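Local coordinates for nitronate monooxygenase family protein (Pseudomonas aeruginosa, PDB 4QIT), which uses flavin mononucleotide and molecular oxygen to oxidise alkyl nitronates, with propionate 3-nitronate as its best and presumed physiological substrate, at residues Leu34-Ser39 with Gly66-Pro71; Gly45-Thr50 with Phe72-Phe77; Lys56-Ile61 with Leu125-Glu130; Ala134-His139 with Val154-Leu159. The protein carries 1 engineered substitution. All blocks are in the same frame, centred on the assembly; numbering follows the deposited sequence.

Contact 1 of 4, residues Leu34-Ser39 with Gly66-Pro71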
# COMPACT_ATOMS: atom_id res chain seq x y z
N LEU A 34 8.57 -26.06 -10.17
CA LEU A 34 8.61 -25.11 -9.05
C LEU A 34 7.64 -25.54 -7.95
O LEU A 34 8.02 -25.58 -6.77
CB LEU A 34 8.27 -23.69 -9.53
CG LEU A 34 8.17 -22.67 -8.40
CD1 LEU A 34 9.49 -22.52 -7.68
CD2 LEU A 34 7.71 -21.32 -8.94
N ALA A 35 6.41 -25.87 -8.34
CA ALA A 35 5.39 -26.30 -7.40
C ALA A 35 5.84 -27.54 -6.62
O ALA A 35 5.70 -27.60 -5.39
CB ALA A 35 4.06 -26.58 -8.13
N ALA A 36 6.39 -28.52 -7.33
CA ALA A 36 6.77 -29.77 -6.69
C ALA A 36 7.92 -29.56 -5.72
O ALA A 36 7.97 -30.18 -4.66
CB ALA A 36 7.12 -30.81 -7.72
N ALA A 37 8.86 -28.69 -6.09
CA ALA A 37 9.99 -28.39 -5.22
C ALA A 37 9.54 -27.78 -3.89
O ALA A 37 9.99 -28.19 -2.82
CB ALA A 37 10.98 -27.47 -5.93
N VAL A 38 8.62 -26.82 -3.96
CA VAL A 38 8.09 -26.20 -2.76
C VAL A 38 7.28 -27.17 -1.91
O VAL A 38 7.44 -27.22 -0.68
CB VAL A 38 7.26 -24.95 -3.12
CG1 VAL A 38 6.60 -24.36 -1.89
CG2 VAL A 38 8.16 -23.93 -3.79
N SER A 39 6.42 -27.95 -2.54
CA SER A 39 5.64 -28.96 -1.83
C SER A 39 6.56 -30.01 -1.19
O SER A 39 6.39 -30.35 -0.03
CB SER A 39 4.61 -29.61 -2.75
OG SER A 39 3.58 -28.68 -3.08
N GLY A 66 3.69 -36.28 -10.64
CA GLY A 66 4.82 -37.11 -10.99
C GLY A 66 6.10 -36.65 -10.34
O GLY A 66 7.12 -37.35 -10.38
N LEU A 67 6.06 -35.46 -9.73
CA LEU A 67 7.25 -34.85 -9.12
C LEU A 67 7.15 -34.68 -7.60
O LEU A 67 8.16 -34.45 -6.93
CB LEU A 67 7.56 -33.50 -9.78
CG LEU A 67 7.81 -33.46 -11.28
CD1 LEU A 67 7.90 -32.02 -11.76
CD2 LEU A 67 9.09 -34.21 -11.61
N THR A 68 5.94 -34.77 -7.05
CA THR A 68 5.74 -34.69 -5.61
C THR A 68 4.56 -35.54 -5.15
O THR A 68 3.56 -35.66 -5.87
CB THR A 68 5.53 -33.22 -5.13
OG1 THR A 68 5.44 -33.17 -3.70
CG2 THR A 68 4.27 -32.61 -5.73
N ASP A 69 4.67 -36.12 -3.95
CA ASP A 69 3.56 -36.84 -3.31
C ASP A 69 2.74 -35.90 -2.43
O ASP A 69 1.70 -36.29 -1.90
CB ASP A 69 4.07 -37.96 -2.38
CG ASP A 69 4.78 -39.07 -3.12
OD1 ASP A 69 4.53 -39.27 -4.32
OD2 ASP A 69 5.59 -39.77 -2.46
N LYS A 70 3.23 -34.68 -2.24
CA LYS A 70 2.66 -33.76 -1.28
C LYS A 70 1.57 -32.86 -1.88
O LYS A 70 1.42 -32.80 -3.10
CB LYS A 70 3.80 -32.97 -0.61
CG LYS A 70 4.69 -33.86 0.28
CD LYS A 70 6.01 -33.21 0.67
CE LYS A 70 6.97 -34.19 1.37
NZ LYS A 70 7.48 -35.26 0.46
N PRO A 71 0.77 -32.22 -1.02
CA PRO A 71 -0.30 -31.33 -1.49
C PRO A 71 0.23 -30.18 -2.33
O PRO A 71 1.31 -29.67 -2.07
CB PRO A 71 -0.87 -30.77 -0.19
CG PRO A 71 -0.66 -31.92 0.79
CD PRO A 71 0.70 -32.42 0.44

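Contact 2 of 4, residues Gly45-Thr50 with Phe72-Phe77. With FMN (flavin mononucleotide), chain C; NIE (nitroethane), chain D.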
# COMPACT_ATOMS: atom_id res chain seq x y z
N GLY A 45 3.21 -25.81 -2.98
CA GLY A 45 3.53 -25.37 -4.33
C GLY A 45 2.24 -25.07 -5.06
O GLY A 45 1.17 -25.58 -4.70
N SER A 46 2.34 -24.22 -6.09
CA SER A 46 1.15 -23.85 -6.86
C SER A 46 1.41 -23.79 -8.35
O SER A 46 2.51 -23.44 -8.79
CB SER A 46 0.59 -22.49 -6.40
OG SER A 46 0.38 -22.44 -4.99
N ILE A 47 0.39 -24.12 -9.13
CA ILE A 47 0.39 -23.84 -10.57
C ILE A 47 -0.86 -23.08 -10.97
O ILE A 47 -1.89 -23.15 -10.28
CB ILE A 47 0.51 -25.12 -11.45
CG1 ILE A 47 -0.62 -26.10 -11.13
CG2 ILE A 47 1.89 -25.77 -11.29
CD1 ILE A 47 -0.66 -27.34 -12.05
N ALA A 48 -0.76 -22.37 -12.09
CA ALA A 48 -1.87 -21.61 -12.65
C ALA A 48 -2.27 -22.25 -13.98
O ALA A 48 -1.40 -22.50 -14.83
CB ALA A 48 -1.45 -20.15 -12.86
N ILE A 49 -3.56 -22.51 -14.17
CA ILE A 49 -4.04 -23.35 -15.26
C ILE A 49 -4.96 -22.59 -16.22
O ILE A 49 -5.34 -23.10 -17.28
CB ILE A 49 -4.74 -24.61 -14.64
CG1 ILE A 49 -3.90 -25.86 -14.91
CG2 ILE A 49 -6.21 -24.72 -14.96
CD1 ILE A 49 -2.50 -25.67 -14.48
N THR A 50 -5.29 -21.34 -15.88
CA THR A 50 -6.12 -20.52 -16.77
C THR A 50 -5.43 -20.29 -18.11
O THR A 50 -4.20 -20.18 -18.19
CB THR A 50 -6.50 -19.18 -16.09
OG1 THR A 50 -7.44 -19.44 -15.04
CG2 THR A 50 -7.10 -18.20 -17.10
N PHE A 72 -0.55 -29.78 -3.32
CA PHE A 72 -0.27 -28.58 -4.10
C PHE A 72 -1.57 -27.88 -4.48
O PHE A 72 -2.66 -28.42 -4.29
CB PHE A 72 0.60 -28.88 -5.34
CG PHE A 72 -0.04 -29.86 -6.29
CD1 PHE A 72 0.15 -31.23 -6.13
CD2 PHE A 72 -0.82 -29.41 -7.35
CE1 PHE A 72 -0.42 -32.13 -7.01
CE2 PHE A 72 -1.39 -30.32 -8.24
CZ PHE A 72 -1.19 -31.68 -8.06
N ASN A 73 -1.42 -26.68 -5.02
CA ASN A 73 -2.51 -25.73 -5.24
C ASN A 73 -2.64 -25.48 -6.74
O ASN A 73 -1.65 -25.28 -7.45
CB ASN A 73 -2.14 -24.44 -4.48
CG ASN A 73 -3.06 -23.26 -4.77
OD1 ASN A 73 -4.26 -23.40 -5.05
ND2 ASN A 73 -2.49 -22.05 -4.64
N VAL A 74 -3.88 -25.53 -7.23
CA VAL A 74 -4.18 -25.28 -8.63
C VAL A 74 -5.06 -24.04 -8.73
O VAL A 74 -6.13 -23.99 -8.12
CB VAL A 74 -4.86 -26.49 -9.29
CG1 VAL A 74 -5.25 -26.17 -10.73
CG2 VAL A 74 -3.93 -27.69 -9.25
N ASN A 75 -4.60 -23.04 -9.48
CA ASN A 75 -5.25 -21.73 -9.50
C ASN A 75 -5.98 -21.45 -10.81
O ASN A 75 -5.45 -21.71 -11.90
CB ASN A 75 -4.20 -20.66 -9.21
CG ASN A 75 -4.76 -19.25 -9.22
OD1 ASN A 75 -4.71 -18.56 -10.24
ND2 ASN A 75 -5.29 -18.81 -8.08
N LEU A 76 -7.18 -20.89 -10.69
CA LEU A 76 -7.98 -20.49 -11.85
C LEU A 76 -8.48 -19.06 -11.70
O LEU A 76 -8.92 -18.65 -10.62
CB LEU A 76 -9.16 -21.44 -12.05
CG LEU A 76 -8.77 -22.90 -12.36
CD1 LEU A 76 -8.68 -23.73 -11.09
CD2 LEU A 76 -9.72 -23.54 -13.37
N PHE A 77 -8.44 -18.31 -12.80
CA PHE A 77 -9.04 -16.98 -12.81
C PHE A 77 -10.55 -17.10 -12.84
O PHE A 77 -11.11 -17.97 -13.52
CB PHE A 77 -8.59 -16.19 -14.04
CG PHE A 77 -7.10 -15.91 -14.08
CD1 PHE A 77 -6.27 -16.23 -13.02
CD2 PHE A 77 -6.56 -15.30 -15.19
CE1 PHE A 77 -4.92 -15.97 -13.08
CE2 PHE A 77 -5.20 -15.02 -15.26
CZ PHE A 77 -4.38 -15.36 -14.20
N1 FMN C . -2.20 -14.64 -8.74
C2 FMN C . -3.16 -15.47 -9.31
O2 FMN C . -4.21 -15.67 -8.71
N3 FMN C . -2.95 -16.09 -10.52
C4 FMN C . -1.76 -15.85 -11.19
O4 FMN C . -1.53 -16.37 -12.28
C4A FMN C . -0.81 -15.03 -10.63
N5 FMN C . 0.36 -14.81 -11.32
C5A FMN C . 1.34 -14.01 -10.79
C6 FMN C . 2.51 -13.84 -11.53
C7 FMN C . 3.53 -13.06 -11.04
C7M FMN C . 4.77 -12.94 -11.88
C8 FMN C . 3.39 -12.42 -9.81
C8M FMN C . 4.49 -11.55 -9.27
C9 FMN C . 2.21 -12.59 -9.08
C9A FMN C . 1.17 -13.40 -9.56
N10 FMN C . -0.02 -13.60 -8.86
C10 FMN C . -1.01 -14.41 -9.40
C1' FMN C . -0.24 -12.91 -7.53
C2' FMN C . 0.16 -13.77 -6.34
O2' FMN C . -0.82 -14.75 -6.13
C3' FMN C . 0.25 -12.93 -5.07
O3' FMN C . -0.86 -12.07 -4.92
C4' FMN C . 1.49 -12.07 -5.18
O4' FMN C . 2.51 -12.79 -5.85
C5' FMN C . 1.97 -11.72 -3.78
O5' FMN C . 2.83 -10.64 -3.96
P FMN C . 4.41 -10.81 -3.88
O1P FMN C . 4.74 -12.04 -3.08
O2P FMN C . 4.95 -9.54 -3.28
O3P FMN C . 4.85 -10.99 -5.30
N3 NIE D . -0.46 -12.05 -13.24
C1 NIE D . -2.72 -12.66 -13.59
C2 NIE D . -1.29 -12.91 -14.00
O4 NIE D . -0.65 -11.95 -12.03
O5 NIE D . 0.25 -11.08 -13.89
O HOH W 1 -4.67 -19.46 -13.46
O HOH W 2 -10.08 -19.85 -15.45

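Contact 3 of 4, residues Lys56-Ile61 with Leu125-Glu130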
# COMPACT_ATOMS: atom_id res chain seq x y z
N LYS A 56 -5.41 -29.94 -21.00
CA LYS A 56 -4.03 -29.48 -20.80
C LYS A 56 -3.80 -29.19 -19.32
O LYS A 56 -2.75 -29.53 -18.77
CB LYS A 56 -3.73 -28.24 -21.65
CG LYS A 56 -2.38 -27.60 -21.35
CD LYS A 56 -1.23 -28.58 -21.55
CE LYS A 56 0.09 -28.01 -21.05
NZ LYS A 56 0.43 -26.72 -21.71
N GLY A 57 -4.80 -28.57 -18.68
CA GLY A 57 -4.76 -28.36 -17.25
C GLY A 57 -4.61 -29.69 -16.52
O GLY A 57 -3.82 -29.81 -15.57
N ARG A 58 -5.35 -30.69 -16.98
CA ARG A 58 -5.26 -32.02 -16.39
C ARG A 58 -3.84 -32.56 -16.48
O ARG A 58 -3.32 -33.10 -15.51
CB ARG A 58 -6.23 -32.99 -17.10
CG ARG A 58 -6.41 -34.31 -16.35
CD ARG A 58 -7.11 -35.37 -17.20
NE ARG A 58 -8.43 -34.95 -17.67
CZ ARG A 58 -9.55 -35.05 -16.96
NH1 ARG A 58 -9.50 -35.52 -15.72
NH2 ARG A 58 -10.71 -34.67 -17.47
N ALA A 59 -3.21 -32.39 -17.64
CA ALA A 59 -1.86 -32.89 -17.85
C ALA A 59 -0.86 -32.20 -16.93
O ALA A 59 0.05 -32.84 -16.40
CB ALA A 59 -1.44 -32.72 -19.29
N LEU A 60 -1.05 -30.90 -16.74
CA LEU A 60 -0.20 -30.12 -15.84
C LEU A 60 -0.31 -30.59 -14.39
O LEU A 60 0.69 -30.67 -13.68
CB LEU A 60 -0.54 -28.64 -15.94
CG LEU A 60 -0.04 -27.95 -17.21
CD1 LEU A 60 -0.67 -26.58 -17.35
CD2 LEU A 60 1.49 -27.84 -17.20
N ILE A 61 -1.53 -30.89 -13.95
CA ILE A 61 -1.75 -31.40 -12.60
C ILE A 61 -1.05 -32.75 -12.44
O ILE A 61 -0.40 -33.02 -11.43
CB ILE A 61 -3.26 -31.52 -12.31
CG1 ILE A 61 -3.90 -30.13 -12.23
CG2 ILE A 61 -3.53 -32.29 -11.02
CD1 ILE A 61 -5.41 -30.16 -12.16
N LEU A 125 -14.48 -27.34 -14.00
CA LEU A 125 -14.94 -27.94 -12.74
C LEU A 125 -14.96 -29.47 -12.74
O LEU A 125 -14.42 -30.10 -11.82
CB LEU A 125 -16.30 -27.36 -12.32
CG LEU A 125 -16.96 -27.94 -11.07
CD1 LEU A 125 -16.05 -27.79 -9.85
CD2 LEU A 125 -18.30 -27.29 -10.82
N PRO A 126 -15.57 -30.10 -13.76
CA PRO A 126 -15.54 -31.57 -13.70
C PRO A 126 -14.13 -32.15 -13.79
O PRO A 126 -13.87 -33.18 -13.17
CB PRO A 126 -16.40 -32.00 -14.90
CG PRO A 126 -16.46 -30.80 -15.79
CD PRO A 126 -16.40 -29.61 -14.88
N MET A 127 -13.23 -31.50 -14.52
CA MET A 127 -11.84 -31.95 -14.54
C MET A 127 -11.20 -31.89 -13.15
O MET A 127 -10.49 -32.83 -12.74
CB MET A 127 -11.02 -31.16 -15.56
CG MET A 127 -9.57 -31.60 -15.69
SD MET A 127 -8.44 -30.88 -14.47
CE MET A 127 -8.39 -29.17 -15.03
N LEU A 128 -11.44 -30.80 -12.43
CA LEU A 128 -10.90 -30.67 -11.08
C LEU A 128 -11.49 -31.71 -10.12
O LEU A 128 -10.80 -32.20 -9.23
CB LEU A 128 -11.12 -29.25 -10.54
CG LEU A 128 -10.38 -28.12 -11.27
CD1 LEU A 128 -10.85 -26.77 -10.74
CD2 LEU A 128 -8.87 -28.26 -11.11
N LEU A 129 -12.77 -32.03 -10.30
CA LEU A 129 -13.44 -33.00 -9.44
C LEU A 129 -12.86 -34.40 -9.67
O LEU A 129 -12.84 -35.24 -8.76
CB LEU A 129 -14.95 -32.99 -9.68
CG LEU A 129 -15.68 -31.70 -9.29
CD1 LEU A 129 -17.15 -31.79 -9.66
CD2 LEU A 129 -15.52 -31.40 -7.81
N GLU A 130 -12.37 -34.65 -10.88
CA GLU A 130 -11.74 -35.92 -11.20
C GLU A 130 -10.31 -36.00 -10.65
O GLU A 130 -9.92 -37.01 -10.06
CB GLU A 130 -11.70 -36.14 -12.71
CG GLU A 130 -13.05 -36.35 -13.38
CD GLU A 130 -12.94 -36.37 -14.89
OE1 GLU A 130 -13.36 -37.38 -15.50
OE2 GLU A 130 -12.45 -35.38 -15.47

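Contact 4 of 4, residues Ala134-His139 with Val154-Leu159. With FMN (flavin mononucleotide), chain C.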
# COMPACT_ATOMS: atom_id res chain seq x y z
N ALA A 134 -5.05 -31.07 -3.90
CA ALA A 134 -5.33 -30.77 -2.50
C ALA A 134 -5.98 -29.41 -2.31
O ALA A 134 -6.84 -29.23 -1.45
CB ALA A 134 -4.06 -30.87 -1.67
N ALA A 135 -5.57 -28.43 -3.12
CA ALA A 135 -6.15 -27.10 -3.03
C ALA A 135 -6.48 -26.53 -4.41
O ALA A 135 -5.74 -26.74 -5.38
CB ALA A 135 -5.23 -26.16 -2.28
N VAL A 136 -7.60 -25.83 -4.49
CA VAL A 136 -7.95 -25.06 -5.68
C VAL A 136 -8.17 -23.60 -5.26
O VAL A 136 -8.88 -23.33 -4.29
CB VAL A 136 -9.20 -25.61 -6.38
CG1 VAL A 136 -9.69 -24.64 -7.48
CG2 VAL A 136 -8.93 -26.99 -6.97
N SER A 137 -7.52 -22.67 -5.96
CA SER A 137 -7.62 -21.26 -5.63
C SER A 137 -8.23 -20.46 -6.78
O SER A 137 -8.09 -20.84 -7.95
CB SER A 137 -6.24 -20.70 -5.28
OG SER A 137 -5.81 -21.16 -4.01
N PHE A 138 -8.87 -19.34 -6.44
CA PHE A 138 -9.51 -18.49 -7.42
C PHE A 138 -9.08 -17.04 -7.28
O PHE A 138 -8.90 -16.55 -6.15
CB PHE A 138 -11.04 -18.59 -7.30
CG PHE A 138 -11.56 -19.97 -7.58
CD1 PHE A 138 -11.69 -20.40 -8.89
CD2 PHE A 138 -11.89 -20.83 -6.55
CE1 PHE A 138 -12.16 -21.69 -9.17
CE2 PHE A 138 -12.36 -22.12 -6.82
CZ PHE A 138 -12.50 -22.55 -8.13
N HIS A 139 -8.91 -16.38 -8.42
CA HIS A 139 -8.47 -14.99 -8.49
C HIS A 139 -9.51 -14.19 -9.26
O HIS A 139 -10.06 -14.69 -10.24
CB HIS A 139 -7.13 -14.90 -9.24
CG HIS A 139 -6.31 -13.71 -8.88
ND1 HIS A 139 -5.87 -13.46 -7.59
CD2 HIS A 139 -5.84 -12.69 -9.63
CE1 HIS A 139 -5.17 -12.35 -7.57
NE2 HIS A 139 -5.13 -11.85 -8.80
N VAL A 154 -15.28 -33.51 -2.60
CA VAL A 154 -14.27 -34.52 -2.92
C VAL A 154 -12.95 -34.24 -2.20
O VAL A 154 -11.90 -34.77 -2.57
CB VAL A 154 -14.06 -34.67 -4.45
CG1 VAL A 154 -15.33 -35.17 -5.12
CG2 VAL A 154 -13.62 -33.36 -5.06
N GLY A 155 -13.01 -33.41 -1.17
CA GLY A 155 -11.88 -33.22 -0.27
C GLY A 155 -10.97 -32.05 -0.57
O GLY A 155 -10.02 -31.80 0.17
N ILE A 156 -11.26 -31.32 -1.64
CA ILE A 156 -10.43 -30.17 -2.04
C ILE A 156 -10.62 -28.97 -1.11
O ILE A 156 -11.75 -28.62 -0.75
CB ILE A 156 -10.76 -29.75 -3.49
CG1 ILE A 156 -10.58 -30.92 -4.45
CG2 ILE A 156 -9.92 -28.53 -3.91
CD1 ILE A 156 -11.20 -30.70 -5.82
N ARG A 157 -9.51 -28.35 -0.70
CA ARG A 157 -9.58 -27.09 0.05
C ARG A 157 -9.66 -25.93 -0.94
O ARG A 157 -8.91 -25.91 -1.92
CB ARG A 157 -8.35 -26.90 0.94
CG ARG A 157 -8.09 -28.05 1.90
CD ARG A 157 -9.26 -28.29 2.83
NE ARG A 157 -8.91 -29.23 3.88
CZ ARG A 157 -9.79 -29.90 4.62
NH1 ARG A 157 -11.09 -29.73 4.41
NH2 ARG A 157 -9.38 -30.73 5.57
N VAL A 158 -10.55 -24.97 -0.69
CA VAL A 158 -10.77 -23.87 -1.64
C VAL A 158 -10.33 -22.53 -1.06
O VAL A 158 -10.78 -22.12 0.02
CB VAL A 158 -12.25 -23.78 -2.06
CG1 VAL A 158 -12.48 -22.56 -2.96
CG2 VAL A 158 -12.69 -25.06 -2.77
N LEU A 159 -9.45 -21.85 -1.80
CA LEU A 159 -8.98 -20.52 -1.40
C LEU A 159 -9.48 -19.50 -2.42
O LEU A 159 -9.57 -19.80 -3.61
CB LEU A 159 -7.45 -20.45 -1.37
CG LEU A 159 -6.63 -21.48 -0.59
CD1 LEU A 159 -5.29 -20.87 -0.20
CD2 LEU A 159 -7.34 -22.02 0.62
N1 FMN C . -2.20 -14.64 -8.74
C2 FMN C . -3.16 -15.47 -9.31
O2 FMN C . -4.21 -15.67 -8.71
N3 FMN C . -2.95 -16.09 -10.52
C4 FMN C . -1.76 -15.85 -11.19
O4 FMN C . -1.53 -16.37 -12.28
C4A FMN C . -0.81 -15.03 -10.63
N5 FMN C . 0.36 -14.81 -11.32
C5A FMN C . 1.34 -14.01 -10.79
C6 FMN C . 2.51 -13.84 -11.53
C7 FMN C . 3.53 -13.06 -11.04
C7M FMN C . 4.77 -12.94 -11.88
C8 FMN C . 3.39 -12.42 -9.81
C8M FMN C . 4.49 -11.55 -9.27
C9 FMN C . 2.21 -12.59 -9.08
C9A FMN C . 1.17 -13.40 -9.56
N10 FMN C . -0.02 -13.60 -8.86
C10 FMN C . -1.01 -14.41 -9.40
C1' FMN C . -0.24 -12.91 -7.53
C2' FMN C . 0.16 -13.77 -6.34
O2' FMN C . -0.82 -14.75 -6.13
C3' FMN C . 0.25 -12.93 -5.07
O3' FMN C . -0.86 -12.07 -4.92
C4' FMN C . 1.49 -12.07 -5.18
O4' FMN C . 2.51 -12.79 -5.85
C5' FMN C . 1.97 -11.72 -3.78
O5' FMN C . 2.83 -10.64 -3.96
P FMN C . 4.41 -10.81 -3.88
O1P FMN C . 4.74 -12.04 -3.08
O2P FMN C . 4.95 -9.54 -3.28
O3P FMN C . 4.85 -10.99 -5.30
O HOH W 3 -7.29 -31.15 0.40

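Contact 1 of 4, residues Leu34-Ser39 with Gly66-Pro71
Ser39 OG donates to Pro71 O at 2.7 Å, the one hydrogen bond between helix segment 34-39 and the loop 66-71. The hydroxyl comes in tilted 22° from the carbonyl plane. The CB of Ser39 already points to the loop, and a chi1 of -70°, with OG on the side of the main-chain nitrogen, places the hydroxyl within bonding distance of that carbonyl. One turn earlier, Ala36 CB presses on Leu67 CB at 3.4 Å, tighter than usual for two carbons, and Thr68 sets CB and CG2 against the same methyl, Thr68 CB lying 3.9 Å from Ala36 CB. Lys70 passes the helix with its aliphatic stem: Lys70 CD comes within 3.0 Å of Ser39 O before the chain leads away.

The loop has its own bracing. Lys70 N donates to Thr68 OG1 at 3.0 Å with an N-H...acceptor angle of 161°, which defines an ST turn, and the same hydroxyl is hydrogen-bonded to Asn40 OD1, while Asn40 ND2 bonds Leu67 O. On the far side, helix 344-355 and strand 21-23 pack on Leu34 and Val38.

Ser39 OG is also hydrogen-bonded to Gly45 N. This buried hydroxyl is therefore gripped twice, tying the helix at once to the residue that leads into strand 72-77 and to Gly45, on the way into the strand that follows the helix itself.

Contact 2 of 4, residues Gly45-Thr50 with Phe72-Phe77
The Phe77 ring has Thr50 over one face, its CB 4.1 Å from the ring centroid and 20° off the normal, a CH-pi contact. At the ring's edge, near its plane, lies FMN N3. Nitroethane approaches obliquely, its C1 3.2 Å from Phe77 CZ. The second flat group, the Asn75 amide, accepts from FMN N3 through OD1 at 3.0 Å; a bent N-H...acceptor angle of 136° marks this bond. Thr50 does double duty: its OG1 takes the Phe77 N-H at 2.7 Å in a nearly straight bond (171°), and a water links Thr50 OG1 to Phe77 O.

Between the strands, Ile47 N to Asn73 O (2.9 Å) and Asn75 N to Ile47 O (2.8 Å) give the parallel pattern. Ser46 and Asn73 share the Asn75 face, where Asn73 ND2 donates to Ser46 OG at 2.9 Å; that hydroxyl also bonds Gln23 O. Ile47 and Val74 lie side by side on the other face, toward helix 54-65.

Strand 45-48, helix 54-65 and strand 72-77 form a beta-alpha-beta unit of the TIM barrel, whose C-terminal strand ends carry the flavin and nitroethane, as is usual for this fold.

Contact 3 of 4, residues Lys56-Ile61 with Leu125-Glu130
Arg58 and Met127 run antiparallel alongside one another, each with CG trans to the main-chain nitrogen (chi1 -167° in Arg58, -178° in Met127). Arg58 then bends at chi3, which brings the guanidinium alongside Met127 and within reach of Glu130, while Met127 bends at chi2 and chi3 and turns its thioether across to helix 56-61. The outcome is that Met127 CG sits over the centre of one guanidinium face, 3.7 Å from Arg58 CZ.

At the edge of the same group, Glu130 OE2 lies in the guanidinium plane and takes both terminal nitrogens: Arg58 NH2 at 2.7 Å and Arg58 NH1 at 3.0 Å from Glu130 OE2. The salt bridge is end-on, with two donors converging on one oxygen. Guanidinium and carboxylate planes stand 77° apart; NH2 approaches on the syn side of the carboxylate, whereas NH1 comes from well above its plane, on the same face.

Deeper in, the packing is apolar. Ile61 CD1 reaches Met127 SD tip to tip at 3.9 Å and meets Leu128 CD2 at 4.1 Å, and Met127 CE lies 4.1 Å from Gly57 C, close to the first helix where glycine has no side chain. Ile61 and Leu128 continue inward onto strand 72-77, touching Val74 and Leu76 respectively.

These are outer helices of the TIM barrel, running in roughly the same direction with their local axes 10.3 Å apart. Arg58 also forms salt bridges to Glu55 through NE and to Glu131 through NH1, so three carboxylates surround one guanidinium, an arrangement that would be expected to stabilise its positive charge.

Contact 4 of 4, residues Ala134-His139 with Val154-Leu159
Ser137 and Leu159 make a close polar-to-apolar contact: the hydroxyl Ser137 OG lies 3.2 Å from Leu159 CB, a polar atom set against a hydrocarbon branch. The two residues are bridge partners on neighbouring parallel strands of the TIM barrel, joined through helix 145-153 as a beta-alpha-beta unit. Ser137 OG finds its polar partner in Asn73 OD1, on the strand at its other side.

Four backbone bonds set the register. Arg157 N to Ala134 O, at 2.9 Å, is close to straight, with an N-H...acceptor angle of 170°; Val136 N to Arg157 O and Leu159 N to Val136 O continue the pattern. The last, Phe138 N to Leu159 O at 3.0 Å, bends to 141°.

On the face opposite Ser137, Val136 CG2 meets Ile156 CG2 at 3.6 Å. Phe138 turns its ring edge to Val158, whose CG1 lies near the ring plane 3.9 Å from Phe138 CE2. Leu151 of helix 145-153 packs on Phe138, Ile156 and Val158, placing that helix over this side of the sheet. Farther along the first strand, His139 lines the flavin pocket, and its NE2 is hydrogen-bonded to Ser189 O.

Gly155, at positive phi, is the C-prime residue of the Schellman motif that ends helix 145-153. Just beside it, one water donates to both Ala134 O, at 2.7 Å, and Gly155 O, at 2.8 Å.

Contacts 2 and 4 are buried in the barrel sheet, where strand 72-77 of contact 2 and strand 135-139 of contact 4 are neighbours: backbone bonds from Val74 N to Ala135 O and from Leu76 N to Ser137 O join them, and both reach the flavin. Contacts 1 and 3 lie farther out, each centred about 19 Å from the chain centre. Contact 1 is partly buried and pairs a side-chain hydroxyl with a backbone carbonyl, whereas contact 3, largely buried, puts a salt bridge outside an apolar interior. Helix 54-65 of contact 3 connects the two strands of contact 2, with Ile49 packed on Leu60, and Leu128 touches both Leu76 and Val136. Contact 1 meets contact 4 through Pro71 and Ala134.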